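Local coordinates for protein putative monooxygenase (Fusobacterium nucleatum subsp. nucleatum, PDB 3MCS) that probably acts as a monooxygenase of the antibiotic biosynthesis monooxygenase family, with two ferredoxin-like domains of the dimeric alpha/beta-barrel type joined in one chain, at residues A[124-135]-A[152-162]. Numbering follows the deposited sequence.
Sequences PENDKEFAEIIK and LGTDRRNFNKW
W162, on strand 161-168, lays its indole against helix 127-143 and is held there by its ring nitrogen as well as by its faces. W162 NE1 donates to OD1 of D127 at 3.2 Å, with an N-H...O angle of 164°; the acceptor lies near the indole plane and is met nearly along its C-O axis. In D127, CG stands anti to the backbone N (chi1 -176°), which carries the carboxylate from the first turn of the helix across to the indole edge. One face of the indole receives two residues of the helix. F130 turns its ring edge toward the five-membered ring of W162 in an edge-to-face pair, centroids 5.1 Å apart and planes at 56°, while I134 places CG2 over the six-membered ring of W162, 4.1 Å from its centroid, as a CH-pi contact. T154 CG2 lies over the opposite face, so the ring is sandwiched between helix and strand. A131 CB meets the benzo end at CZ2.

Beyond the indole nitrogen, the N160 side chain lies against both D127 and P124. N160 ND2 comes within 3.3 Å of D127 CG, the amide turned steeply against the carboxylate, and N160 OD1 lies 3.5 Å from P124 CG. The loop behind it is shaped by an Asx turn, N158 OD1 accepting from N160 N. At the other end of the interface, I134 CD1 packs against L152 CD1 at 3.6 Å, and L152 CD2 reaches the backbone of K135.

The contact thus seats helix 127-143 on the antiparallel strands 147-155 and 161-168, an arrangement consistent with the ferredoxin-like fold of this family. Strand 91-104 pairs with the first of these, I134 also touches I120 of strand 114-122, and helix 181-190 packs beside F130.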
loop_
_atom_site.group_PDB
_atom_site.type_symbol
_atom_site.label_atom_id
_atom_site.label_comp_id
_atom_site.label_asym_id
_atom_site.label_seq_id
_atom_site.Cartn_x
_atom_site.Cartn_y
_atom_site.Cartn_z
ATOM N N PRO A 124 -17.784 -9.280 10.987
ATOM C CA PRO A 124 -17.126 -10.430 11.654
ATOM C C PRO A 124 -17.793 -11.767 11.350
ATOM O O PRO A 124 -17.131 -12.807 11.232
ATOM C CB PRO A 124 -17.278 -10.103 13.133
ATOM C CG PRO A 124 -17.370 -8.623 13.196
ATOM C CD PRO A 124 -18.016 -8.161 11.923
ATOM N N GLU A 125 -19.109 -11.720 11.251
ATOM C CA GLU A 125 -19.915 -12.892 10.924
ATOM C C GLU A 125 -19.557 -13.485 9.547
ATOM O O GLU A 125 -19.576 -14.690 9.363
ATOM C CB GLU A 125 -21.410 -12.534 11.016
ATOM C CG GLU A 125 -21.853 -11.291 10.207
ATOM C CD GLU A 125 -23.202 -10.725 10.657
ATOM O OE1 GLU A 125 -24.031 -11.493 11.211
ATOM O OE2 GLU A 125 -23.426 -9.507 10.454
ATOM N N ASN A 126 -19.198 -12.629 8.591
ATOM C CA ASN A 126 -18.845 -13.049 7.224
ATOM C C ASN A 126 -17.343 -13.075 6.875
ATOM O O ASN A 126 -16.985 -13.299 5.722
ATOM C CB ASN A 126 -19.542 -12.107 6.238
ATOM C CG ASN A 126 -21.058 -12.125 6.390
ATOM O OD1 ASN A 126 -21.708 -11.079 6.547
ATOM N ND2 ASN A 126 -21.629 -13.327 6.379
ATOM N N ASP A 127 -16.473 -12.870 7.860
ATOM C CA ASP A 127 -15.006 -12.792 7.642
ATOM C C ASP A 127 -14.332 -14.057 7.094
ATOM O O ASP A 127 -13.507 -13.973 6.210
ATOM C CB ASP A 127 -14.318 -12.398 8.949
ATOM C CG ASP A 127 -12.823 -12.191 8.786
ATOM O OD1 ASP A 127 -12.377 -11.171 8.180
ATOM O OD2 ASP A 127 -12.097 -13.059 9.323
ATOM N N LYS A 128 -14.636 -15.215 7.661
ATOM C CA LYS A 128 -14.072 -16.476 7.166
ATOM C C LYS A 128 -14.334 -16.601 5.662
ATOM O O LYS A 128 -13.393 -16.645 4.855
ATOM C CB LYS A 128 -14.654 -17.706 7.905
ATOM C CG LYS A 128 -14.295 -17.806 9.393
ATOM N N GLU A 129 -15.614 -16.613 5.295
ATOM C CA GLU A 129 -16.013 -16.776 3.891
ATOM C C GLU A 129 -15.408 -15.715 2.965
ATOM O O GLU A 129 -14.999 -16.036 1.849
ATOM C CB GLU A 129 -17.541 -16.778 3.749
ATOM C CG GLU A 129 -18.030 -16.991 2.306
ATOM C CD GLU A 129 -19.562 -17.091 2.180
ATOM O OE1 GLU A 129 -20.290 -16.762 3.148
ATOM O OE2 GLU A 129 -20.031 -17.505 1.093
ATOM N N PHE A 130 -15.371 -14.465 3.428
ATOM C CA PHE A 130 -14.857 -13.340 2.641
ATOM C C PHE A 130 -13.371 -13.458 2.380
ATOM O O PHE A 130 -12.898 -13.144 1.290
ATOM C CB PHE A 130 -15.133 -12.030 3.379
ATOM C CG PHE A 130 -14.585 -10.809 2.692
ATOM C CD1 PHE A 130 -13.279 -10.421 2.888
ATOM C CD2 PHE A 130 -15.394 -10.028 1.877
ATOM C CE1 PHE A 130 -12.767 -9.275 2.249
ATOM C CE2 PHE A 130 -14.897 -8.883 1.254
ATOM C CZ PHE A 130 -13.575 -8.508 1.442
ATOM N N ALA A 131 -12.638 -13.903 3.396
ATOM C CA ALA A 131 -11.188 -14.035 3.293
ATOM C C ALA A 131 -10.821 -14.880 2.082
ATOM O O ALA A 131 -10.022 -14.482 1.253
ATOM C CB ALA A 131 -10.599 -14.636 4.578
ATOM N N GLU A 132 -11.436 -16.036 1.951
ATOM C CA GLU A 132 -11.110 -16.894 0.826
ATOM C C GLU A 132 -11.523 -16.251 -0.494
ATOM O O GLU A 132 -10.838 -16.435 -1.505
ATOM C CB GLU A 132 -11.736 -18.292 1.015
ATOM C CG GLU A 132 -11.175 -19.030 2.266
ATOM C CD GLU A 132 -9.638 -19.218 2.217
ATOM O OE1 GLU A 132 -9.160 -19.966 1.325
ATOM O OE2 GLU A 132 -8.914 -18.632 3.075
ATOM N N ILE A 133 -12.613 -15.481 -0.474
ATOM C CA ILE A 133 -13.093 -14.820 -1.682
ATOM C C ILE A 133 -12.119 -13.742 -2.172
ATOM O O ILE A 133 -11.670 -13.767 -3.314
ATOM C CB ILE A 133 -14.504 -14.212 -1.496
ATOM C CG1 ILE A 133 -15.548 -15.341 -1.304
ATOM C CG2 ILE A 133 -14.856 -13.362 -2.692
ATOM C CD1 ILE A 133 -16.985 -14.884 -0.968
ATOM N N ILE A 134 -11.766 -12.813 -1.300
ATOM C CA ILE A 134 -10.891 -11.733 -1.715
ATOM C C ILE A 134 -9.522 -12.268 -2.098
ATOM O O ILE A 134 -8.934 -11.776 -3.055
ATOM C CB ILE A 134 -10.777 -10.607 -0.652
ATOM C CG1 ILE A 134 -10.091 -9.383 -1.263
ATOM C CG2 ILE A 134 -10.047 -11.091 0.632
ATOM C CD1 ILE A 134 -10.123 -8.156 -0.393
ATOM N N LYS A 135 -9.019 -13.272 -1.380
ATOM C CA LYS A 135 -7.708 -13.841 -1.711
ATOM C C LYS A 135 -7.666 -14.249 -3.179
ATOM O O LYS A 135 -6.718 -13.911 -3.869
ATOM C CB LYS A 135 -7.350 -15.040 -0.819
ATOM C CG LYS A 135 -6.857 -14.708 0.614
ATOM C CD LYS A 135 -6.797 -16.008 1.434
ATOM C CE LYS A 135 -6.384 -15.803 2.876
ATOM N NZ LYS A 135 -6.484 -17.090 3.605
ATOM N N LEU A 152 -2.158 -7.523 -0.149
ATOM C CA LEU A 152 -3.416 -7.748 0.556
ATOM C C LEU A 152 -3.142 -8.273 1.946
ATOM O O LEU A 152 -2.423 -9.267 2.113
ATOM C CB LEU A 152 -4.272 -8.781 -0.183
ATOM C CG LEU A 152 -5.588 -9.211 0.482
ATOM C CD1 LEU A 152 -6.606 -8.066 0.527
ATOM C CD2 LEU A 152 -6.166 -10.380 -0.245
ATOM N N GLY A 153 -3.728 -7.628 2.945
ATOM C CA GLY A 153 -3.550 -8.073 4.323
ATOM C C GLY A 153 -4.607 -7.557 5.274
ATOM O O GLY A 153 -5.503 -6.821 4.868
ATOM N N THR A 154 -4.495 -7.953 6.538
ATOM C CA THR A 154 -5.457 -7.561 7.556
ATOM C C THR A 154 -4.761 -6.744 8.641
ATOM O O THR A 154 -3.619 -6.997 9.000
ATOM C CB THR A 154 -6.157 -8.799 8.138
ATOM O OG1 THR A 154 -5.193 -9.713 8.683
ATOM C CG2 THR A 154 -6.943 -9.519 7.037
ATOM N N ASP A 155 -5.446 -5.737 9.148
ATOM C CA ASP A 155 -4.863 -4.890 10.149
ATOM C C ASP A 155 -4.613 -5.724 11.424
ATOM O O ASP A 155 -5.440 -6.563 11.813
ATOM C CB ASP A 155 -5.771 -3.681 10.391
ATOM C CG ASP A 155 -5.114 -2.613 11.254
ATOM O OD1 ASP A 155 -4.509 -2.962 12.281
ATOM O OD2 ASP A 155 -5.213 -1.417 10.906
ATOM N N ARG A 156 -3.482 -5.503 12.084
ATOM C CA ARG A 156 -3.178 -6.287 13.291
ATOM C C ARG A 156 -4.018 -5.829 14.493
ATOM O O ARG A 156 -4.139 -6.555 15.486
ATOM C CB ARG A 156 -1.675 -6.290 13.584
ATOM C CG ARG A 156 -0.840 -6.943 12.471
ATOM C CD ARG A 156 0.635 -6.919 12.828
ATOM N NE ARG A 156 0.960 -7.950 13.803
ATOM C CZ ARG A 156 1.927 -7.852 14.705
ATOM N NH1 ARG A 156 2.663 -6.741 14.818
ATOM N NH2 ARG A 156 2.136 -8.853 15.539
ATOM N N ARG A 157 -4.583 -4.628 14.389
ATOM C CA ARG A 157 -5.484 -4.073 15.400
ATOM C C ARG A 157 -6.873 -4.709 15.284
ATOM O O ARG A 157 -7.631 -4.735 16.244
ATOM C CB ARG A 157 -5.581 -2.549 15.225
ATOM C CG ARG A 157 -6.593 -1.819 16.124
ATOM C CD ARG A 157 -6.722 -0.313 15.777
ATOM N NE ARG A 157 -6.815 -0.048 14.335
ATOM C CZ ARG A 157 -5.972 0.724 13.657
ATOM N NH1 ARG A 157 -4.987 1.367 14.265
ATOM N NH2 ARG A 157 -6.142 0.891 12.362
ATOM N N ASN A 158 -7.192 -5.216 14.097
ATOM C CA ASN A 158 -8.502 -5.791 13.829
ATOM C C ASN A 158 -8.496 -6.599 12.544
ATOM O O ASN A 158 -8.486 -6.027 11.465
ATOM C CB ASN A 158 -9.496 -4.627 13.743
ATOM C CG ASN A 158 -10.856 -5.041 13.279
ATOM O OD1 ASN A 158 -11.157 -6.222 13.153
ATOM N ND2 ASN A 158 -11.694 -4.054 12.998
ATOM N N PHE A 159 -8.544 -7.927 12.652
ATOM C CA PHE A 159 -8.453 -8.758 11.443
ATOM C C PHE A 159 -9.676 -8.737 10.531
ATOM O O PHE A 159 -9.646 -9.367 9.477
ATOM C CB PHE A 159 -7.982 -10.208 11.722
ATOM C CG PHE A 159 -8.867 -11.018 12.614
ATOM C CD1 PHE A 159 -10.083 -11.501 12.169
ATOM C CD2 PHE A 159 -8.417 -11.410 13.868
ATOM C CE1 PHE A 159 -10.861 -12.298 12.985
ATOM C CE2 PHE A 159 -9.181 -12.207 14.686
ATOM C CZ PHE A 159 -10.406 -12.649 14.247
ATOM N N ASN A 160 -10.722 -8.005 10.896
ATOM C CA ASN A 160 -11.851 -7.838 9.995
ATOM C C ASN A 160 -11.621 -6.657 9.031
ATOM O O ASN A 160 -12.411 -6.442 8.110
ATOM C CB ASN A 160 -13.147 -7.643 10.772
ATOM C CG ASN A 160 -13.468 -8.810 11.695
ATOM O OD1 ASN A 160 -13.903 -8.606 12.834
ATOM N ND2 ASN A 160 -13.227 -10.028 11.230
ATOM N N LYS A 161 -10.535 -5.908 9.248
ATOM C CA LYS A 161 -10.194 -4.746 8.437
ATOM C C LYS A 161 -9.174 -5.151 7.394
ATOM O O LYS A 161 -8.000 -5.263 7.699
ATOM C CB LYS A 161 -9.628 -3.669 9.344
ATOM C CG LYS A 161 -9.490 -2.249 8.778
ATOM C CD LYS A 161 -9.149 -1.276 9.936
ATOM C CE LYS A 161 -9.749 0.124 9.783
ATOM N NZ LYS A 161 -11.231 0.164 10.024
ATOM N N TRP A 162 -9.617 -5.414 6.171
ATOM C CA TRP A 162 -8.702 -5.777 5.091
ATOM C C TRP A 162 -8.150 -4.535 4.381
ATOM O O TRP A 162 -8.893 -3.585 4.147
ATOM C CB TRP A 162 -9.421 -6.667 4.095
ATOM C CG TRP A 162 -9.763 -7.959 4.663
ATOM C CD1 TRP A 162 -10.791 -8.231 5.515
ATOM C CD2 TRP A 162 -9.084 -9.195 4.436
ATOM N NE1 TRP A 162 -10.792 -9.564 5.842
ATOM C CE2 TRP A 162 -9.759 -10.184 5.190
ATOM C CE3 TRP A 162 -7.979 -9.567 3.662
ATOM C CZ2 TRP A 162 -9.352 -11.520 5.212
ATOM C CZ3 TRP A 162 -7.585 -10.901 3.672
ATOM C CH2 TRP A 162 -8.271 -11.858 4.453
#